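Local coordinates for protein beta-fructofuranosidase, insoluble isoenzyme CWINV1 (Arabidopsis thaliana, PDB 2OXB) that is a cell-wall invertase that hydrolyses terminal non-reducing beta-D-fructofuranosides, using sucrose and 1-kestose and, less readily, neokestose and levan, at residues V369-K374 and F409-L414; M398-K403 and S424-I429. The protein carries 1 engineered substitution. All blocks are in the same frame, centred on the assembly; numbering follows the deposited sequence.

Contact 1: V369-K374 and F409-L414; sequences VEVLFK and FGLMVL
Strands 369-374 and 409-413 run nearly antiparallel, their short axes at 162° and 8.8 Å apart at closest approach, a spacing of two stacked sheets rather than of neighbouring strands. V369 and L411 meet tip to tip through V369 CG1 and L411 CD1, while L411 CD2 slides past V371 CG2 at 3.7 Å and also lies 3.9 Å from V369 CG1. The strands belong to the two sheets of the C-terminal beta-sandwich of family 32 glycosidases: 367-374 pairs with 473-480 and 521-530, and 406-415 with 423-431 and 510-515. Toward the K374 end the rings of F373 and F409 form an edge-to-face pair, centroids 5.0 Å apart and planes at 72°, in which the edge of F409 meets the face of F373. With CG held between its backbone N and carbonyl carbon (chi1 71°), F409 brings CD1 over the centre of that face; V371 CG1 lies over the opposite one, and G410 O sits near the ring plane, 3.7 Å from F373 CZ. An alanine in place of F373 would probably leave the F409 edge without its aromatic face and open a gap beside V371 and G410.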
loop_
_atom_site.group_PDB
_atom_site.type_symbol
_atom_site.label_atom_id
_atom_site.label_comp_id
_atom_site.label_asym_id
_atom_site.label_seq_id
_atom_site.Cartn_x
_atom_site.Cartn_y
_atom_site.Cartn_z
ATOM N N VAL A 369 -2.395 -9.047 -15.840
ATOM C CA VAL A 369 -2.076 -10.461 -15.989
ATOM C C VAL A 369 -2.783 -11.246 -14.906
ATOM O O VAL A 369 -3.116 -10.702 -13.865
ATOM C CB VAL A 369 -0.567 -10.738 -15.866
ATOM C CG1 VAL A 369 -0.267 -12.146 -16.381
ATOM C CG2 VAL A 369 0.226 -9.689 -16.621
ATOM N N GLU A 370 -3.010 -12.526 -15.148
ATOM C CA GLU A 370 -3.684 -13.352 -14.160
ATOM C C GLU A 370 -3.536 -14.834 -14.544
ATOM O O GLU A 370 -3.968 -15.257 -15.615
ATOM C CB GLU A 370 -5.157 -12.924 -14.068
ATOM C CG GLU A 370 -5.894 -13.451 -12.856
ATOM C CD GLU A 370 -7.248 -12.791 -12.652
ATOM O OE1 GLU A 370 -7.314 -11.541 -12.712
ATOM O OE2 GLU A 370 -8.251 -13.512 -12.419
ATOM N N VAL A 371 -2.899 -15.612 -13.672
ATOM C CA VAL A 371 -2.660 -17.037 -13.926
ATOM C C VAL A 371 -3.188 -17.911 -12.791
ATOM O O VAL A 371 -3.382 -17.454 -11.662
ATOM C CB VAL A 371 -1.136 -17.341 -14.066
ATOM C CG1 VAL A 371 -0.921 -18.667 -14.771
ATOM C CG2 VAL A 371 -0.436 -16.212 -14.800
ATOM N N LEU A 372 -3.413 -19.180 -13.101
ATOM C CA LEU A 372 -3.881 -20.139 -12.115
ATOM C C LEU A 372 -3.033 -21.386 -12.333
ATOM O O LEU A 372 -3.341 -22.216 -13.184
ATOM C CB LEU A 372 -5.371 -20.435 -12.325
ATOM C CG LEU A 372 -6.348 -20.009 -11.209
ATOM C CD1 LEU A 372 -6.343 -18.498 -11.028
ATOM C CD2 LEU A 372 -7.758 -20.494 -11.553
ATOM N N PHE A 373 -1.946 -21.493 -11.577
ATOM C CA PHE A 373 -1.037 -22.624 -11.703
ATOM C C PHE A 373 -1.547 -23.855 -10.964
ATOM O O PHE A 373 -2.138 -23.749 -9.886
ATOM C CB PHE A 373 0.349 -22.263 -11.167
ATOM C CG PHE A 373 1.060 -21.198 -11.957
ATOM C CD1 PHE A 373 1.585 -21.473 -13.210
ATOM C CD2 PHE A 373 1.250 -19.925 -11.416
ATOM C CE1 PHE A 373 2.297 -20.495 -13.911
ATOM C CE2 PHE A 373 1.956 -18.945 -12.103
ATOM C CZ PHE A 373 2.481 -19.229 -13.348
ATOM N N LYS A 374 -1.307 -25.024 -11.554
ATOM C CA LYS A 374 -1.721 -26.302 -10.982
ATOM C C LYS A 374 -0.479 -27.142 -10.763
ATOM O O LYS A 374 0.304 -27.353 -11.682
ATOM C CB LYS A 374 -2.683 -27.017 -11.934
ATOM C CG LYS A 374 -2.858 -28.512 -11.685
ATOM C CD LYS A 374 -3.775 -29.148 -12.749
ATOM C CE LYS A 374 -3.722 -30.686 -12.729
ATOM N NZ LYS A 374 -2.368 -31.222 -13.098
ATOM N N PHE A 409 8.538 -20.794 -10.658
ATOM C CA PHE A 409 7.569 -20.623 -11.735
ATOM C C PHE A 409 6.535 -19.523 -11.509
ATOM O O PHE A 409 5.764 -19.560 -10.556
ATOM C CB PHE A 409 6.858 -21.955 -12.028
ATOM C CG PHE A 409 5.885 -22.416 -10.952
ATOM C CD1 PHE A 409 4.585 -21.922 -10.896
ATOM C CD2 PHE A 409 6.248 -23.417 -10.047
ATOM C CE1 PHE A 409 3.672 -22.426 -9.966
ATOM C CE2 PHE A 409 5.333 -23.918 -9.121
ATOM C CZ PHE A 409 4.043 -23.428 -9.078
ATOM N N GLY A 410 6.516 -18.543 -12.407
ATOM C CA GLY A 410 5.574 -17.443 -12.292
ATOM C C GLY A 410 5.495 -16.657 -13.587
ATOM O O GLY A 410 5.315 -17.231 -14.661
ATOM N N LEU A 411 5.660 -15.345 -13.499
ATOM C CA LEU A 411 5.575 -14.495 -14.680
ATOM C C LEU A 411 6.812 -13.674 -14.974
ATOM O O LEU A 411 7.614 -13.397 -14.089
ATOM C CB LEU A 411 4.402 -13.522 -14.537
ATOM C CG LEU A 411 2.985 -14.087 -14.539
ATOM C CD1 LEU A 411 1.983 -12.988 -14.172
ATOM C CD2 LEU A 411 2.696 -14.662 -15.927
ATOM N N MET A 412 6.958 -13.300 -16.239
ATOM C CA MET A 412 8.042 -12.426 -16.672
ATOM C C MET A 412 7.336 -11.299 -17.424
ATOM O O MET A 412 6.746 -11.510 -18.493
ATOM C CB MET A 412 9.021 -13.141 -17.599
ATOM C CG MET A 412 9.627 -14.390 -17.006
ATOM S SD MET A 412 11.218 -14.799 -17.757
ATOM C CE MET A 412 10.738 -16.004 -18.929
ATOM N N VAL A 413 7.364 -10.112 -16.829
ATOM C CA VAL A 413 6.719 -8.942 -17.408
ATOM C C VAL A 413 7.751 -7.989 -17.955
ATOM O O VAL A 413 8.933 -8.104 -17.627
ATOM C CB VAL A 413 5.866 -8.195 -16.370
ATOM C CG1 VAL A 413 4.747 -9.113 -15.857
ATOM C CG2 VAL A 413 6.750 -7.731 -15.217
ATOM N N LEU A 414 7.290 -7.043 -18.774
ATOM C CA LEU A 414 8.163 -6.061 -19.409
ATOM C C LEU A 414 9.444 -6.754 -19.814
ATOM O O LEU A 414 10.517 -6.176 -19.750
ATOM C CB LEU A 414 8.500 -4.893 -18.468
ATOM C CG LEU A 414 7.465 -3.799 -18.199
ATOM C CD1 LEU A 414 6.426 -4.335 -17.244
ATOM C CD2 LEU A 414 8.130 -2.555 -17.618
#

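Contact 2: M398-K403 and S424-I429; sequences MNVSVK and SVYFRI
R428 reaches into the loop M398-K403 and places its NH2 among three backbone carbonyl oxygens. The one assigned hydrogen bond, to N399 O, is weak: NH2 and that oxygen are 3.0 Å apart, but the N-H...O angle is 125°, although the acceptor lies near the guanidinium plane. V402 O is also 3.0 Å from R428 NH2, approaching obliquely. The third oxygen, M398 O, is 3.5 Å from R428 NH2 and at a poor angle for a hydrogen bond. The other terminal nitrogen, R428 NH1, lies 3.6 Å from M398 SD, and the two side chains cross at a slant, the methionine being bent at its last torsion (chi3 117°). M398 CB adds a contact with NH2.

Toward the start of the strand, at S424 and Y426, V400 of the loop sets a single methyl against two residues: CG2 is 3.3 Å from S424 OG and 3.8 Å from Y426 CE2, the latter approach being at the edge of the tyrosine ring.

N399 to V402 form a type I beta turn, one residue after helix 391-397, which brings the carbonyls of N399 and V402 to the same NH2; the loop lies against one face of strand 423-431, in a sheet of the C-terminal beta-sandwich. S424, Y426 and R428 direct their side chains to this outer face, whereas V425 and F427 pack on strand 473-480 of the other sheet.

The arginine spans the distance by an extended chain from CG to NE, and its guanidinium has Y426 CE1 at its edge, in plane. Backbone hydrogen bonds of Y426 with C444 and of R428 with L442 anchor the strand to 439-446.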
loop_
_atom_site.group_PDB
_atom_site.type_symbol
_atom_site.label_atom_id
_atom_site.label_comp_id
_atom_site.label_asym_id
_atom_site.label_seq_id
_atom_site.Cartn_x
_atom_site.Cartn_y
_atom_site.Cartn_z
ATOM N N MET A 398 18.463 -17.095 -3.561
ATOM C CA MET A 398 18.193 -18.035 -4.646
ATOM C C MET A 398 17.539 -17.265 -5.785
ATOM O O MET A 398 16.325 -17.058 -5.798
ATOM C CB MET A 398 17.278 -19.173 -4.178
ATOM C CG MET A 398 17.992 -20.223 -3.347
ATOM S SD MET A 398 16.904 -21.523 -2.778
ATOM C CE MET A 398 17.599 -22.952 -3.581
ATOM N N ASN A 399 18.362 -16.811 -6.723
ATOM C CA ASN A 399 17.839 -16.081 -7.857
ATOM C C ASN A 399 16.933 -16.986 -8.693
ATOM O O ASN A 399 16.577 -18.095 -8.275
ATOM C CB ASN A 399 18.973 -15.482 -8.718
ATOM C CG ASN A 399 20.126 -16.442 -8.950
ATOM O OD1 ASN A 399 20.758 -16.926 -8.004
ATOM N ND2 ASN A 399 20.421 -16.708 -10.214
ATOM N N VAL A 400 16.559 -16.493 -9.869
ATOM C CA VAL A 400 15.673 -17.187 -10.801
ATOM C C VAL A 400 16.244 -18.488 -11.392
ATOM O O VAL A 400 15.555 -19.509 -11.430
ATOM C CB VAL A 400 15.290 -16.209 -11.939
ATOM C CG1 VAL A 400 14.187 -16.796 -12.815
ATOM C CG2 VAL A 400 14.869 -14.872 -11.330
ATOM N N SER A 401 17.501 -18.443 -11.836
ATOM C CA SER A 401 18.168 -19.595 -12.440
ATOM C C SER A 401 18.531 -20.738 -11.503
ATOM O O SER A 401 19.171 -21.699 -11.930
ATOM C CB SER A 401 19.427 -19.145 -13.180
ATOM O OG SER A 401 19.096 -18.498 -14.397
ATOM N N VAL A 402 18.142 -20.638 -10.233
ATOM C CA VAL A 402 18.419 -21.704 -9.277
ATOM C C VAL A 402 17.180 -22.568 -9.159
ATOM O O VAL A 402 16.155 -22.122 -8.643
ATOM C CB VAL A 402 18.790 -21.161 -7.878
ATOM C CG1 VAL A 402 19.000 -22.326 -6.911
ATOM C CG2 VAL A 402 20.060 -20.316 -7.954
ATOM N N LYS A 403 17.294 -23.803 -9.643
ATOM C CA LYS A 403 16.200 -24.780 -9.652
ATOM C C LYS A 403 15.711 -25.283 -8.295
ATOM O O LYS A 403 16.426 -25.242 -7.299
ATOM C CB LYS A 403 16.586 -26.006 -10.494
ATOM C CG LYS A 403 16.707 -25.776 -12.000
ATOM C CD LYS A 403 16.825 -27.103 -12.761
ATOM C CE LYS A 403 17.017 -26.883 -14.260
ATOM N NZ LYS A 403 17.182 -28.174 -14.986
ATOM N N SER A 424 10.749 -11.005 -12.978
ATOM C CA SER A 424 10.185 -12.324 -12.766
ATOM C C SER A 424 9.571 -12.628 -11.418
ATOM O O SER A 424 10.265 -13.005 -10.480
ATOM C CB SER A 424 11.265 -13.355 -13.070
ATOM O OG SER A 424 12.508 -12.922 -12.524
ATOM N N VAL A 425 8.258 -12.467 -11.331
ATOM C CA VAL A 425 7.542 -12.779 -10.110
ATOM C C VAL A 425 7.135 -14.241 -10.273
ATOM O O VAL A 425 6.613 -14.639 -11.321
ATOM C CB VAL A 425 6.298 -11.909 -9.973
ATOM C CG1 VAL A 425 5.476 -12.358 -8.785
ATOM C CG2 VAL A 425 6.713 -10.449 -9.832
ATOM N N TYR A 426 7.378 -15.048 -9.251
ATOM C CA TYR A 426 7.046 -16.453 -9.351
ATOM C C TYR A 426 6.810 -17.085 -7.994
ATOM O O TYR A 426 6.809 -16.403 -6.970
ATOM C CB TYR A 426 8.177 -17.170 -10.077
ATOM C CG TYR A 426 9.523 -16.960 -9.430
ATOM C CD1 TYR A 426 9.836 -17.576 -8.224
ATOM C CD2 TYR A 426 10.475 -16.131 -10.012
ATOM C CE1 TYR A 426 11.064 -17.378 -7.611
ATOM C CE2 TYR A 426 11.716 -15.917 -9.404
ATOM C CZ TYR A 426 12.001 -16.547 -8.201
ATOM O OH TYR A 426 13.217 -16.348 -7.587
ATOM N N PHE A 427 6.619 -18.400 -8.017
ATOM C CA PHE A 427 6.368 -19.207 -6.827
ATOM C C PHE A 427 7.400 -20.316 -6.670
ATOM O O PHE A 427 8.051 -20.713 -7.638
ATOM C CB PHE A 427 5.005 -19.883 -6.918
ATOM C CG PHE A 427 3.850 -18.949 -6.753
ATOM C CD1 PHE A 427 3.634 -18.309 -5.534
ATOM C CD2 PHE A 427 2.959 -18.728 -7.802
ATOM C CE1 PHE A 427 2.548 -17.466 -5.357
ATOM C CE2 PHE A 427 1.863 -17.882 -7.636
ATOM C CZ PHE A 427 1.659 -17.251 -6.409
ATOM N N ARG A 428 7.526 -20.808 -5.435
ATOM C CA ARG A 428 8.411 -21.918 -5.065
ATOM C C ARG A 428 7.722 -22.642 -3.908
ATOM O O ARG A 428 7.431 -22.036 -2.885
ATOM C CB ARG A 428 9.758 -21.407 -4.594
ATOM C CG ARG A 428 10.713 -21.040 -5.682
ATOM C CD ARG A 428 11.652 -20.010 -5.126
ATOM N NE ARG A 428 12.791 -19.755 -5.987
ATOM C CZ ARG A 428 13.926 -20.422 -5.914
ATOM N NH1 ARG A 428 14.066 -21.386 -5.018
ATOM N NH2 ARG A 428 14.921 -20.111 -6.723
ATOM N N ILE A 429 7.450 -23.933 -4.079
ATOM C CA ILE A 429 6.778 -24.714 -3.039
ATOM C C ILE A 429 7.734 -25.673 -2.331
ATOM O O ILE A 429 8.489 -26.409 -2.960
ATOM C CB ILE A 429 5.606 -25.583 -3.608
ATOM C CG1 ILE A 429 4.607 -24.726 -4.391
ATOM C CG2 ILE A 429 4.918 -26.329 -2.470
ATOM C CD1 ILE A 429 3.909 -23.657 -3.590
#

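In the fold
The two contacts lie on opposite sides of one sheet of the C-terminal sandwich, their centres 12 Å apart. Strands 406-415 and 423-431 are antiparallel neighbours in it, joined by a probable backbone hydrogen bond between F409 O and F427 N (2.9 Å). Contact 1 occupies the inner side of this sheet, facing strand 367-374; contact 2 uses the outer side, where the loop after helix 391-397 rests. Along the chain the segments alternate, 369-374, 398-403, 409-414 and 424-429, so the loop of contact 2 leads into the second strand of contact 1. Both contacts lie away from the annotated substrate-binding residues, which include D19 and D235 in the N-terminal part.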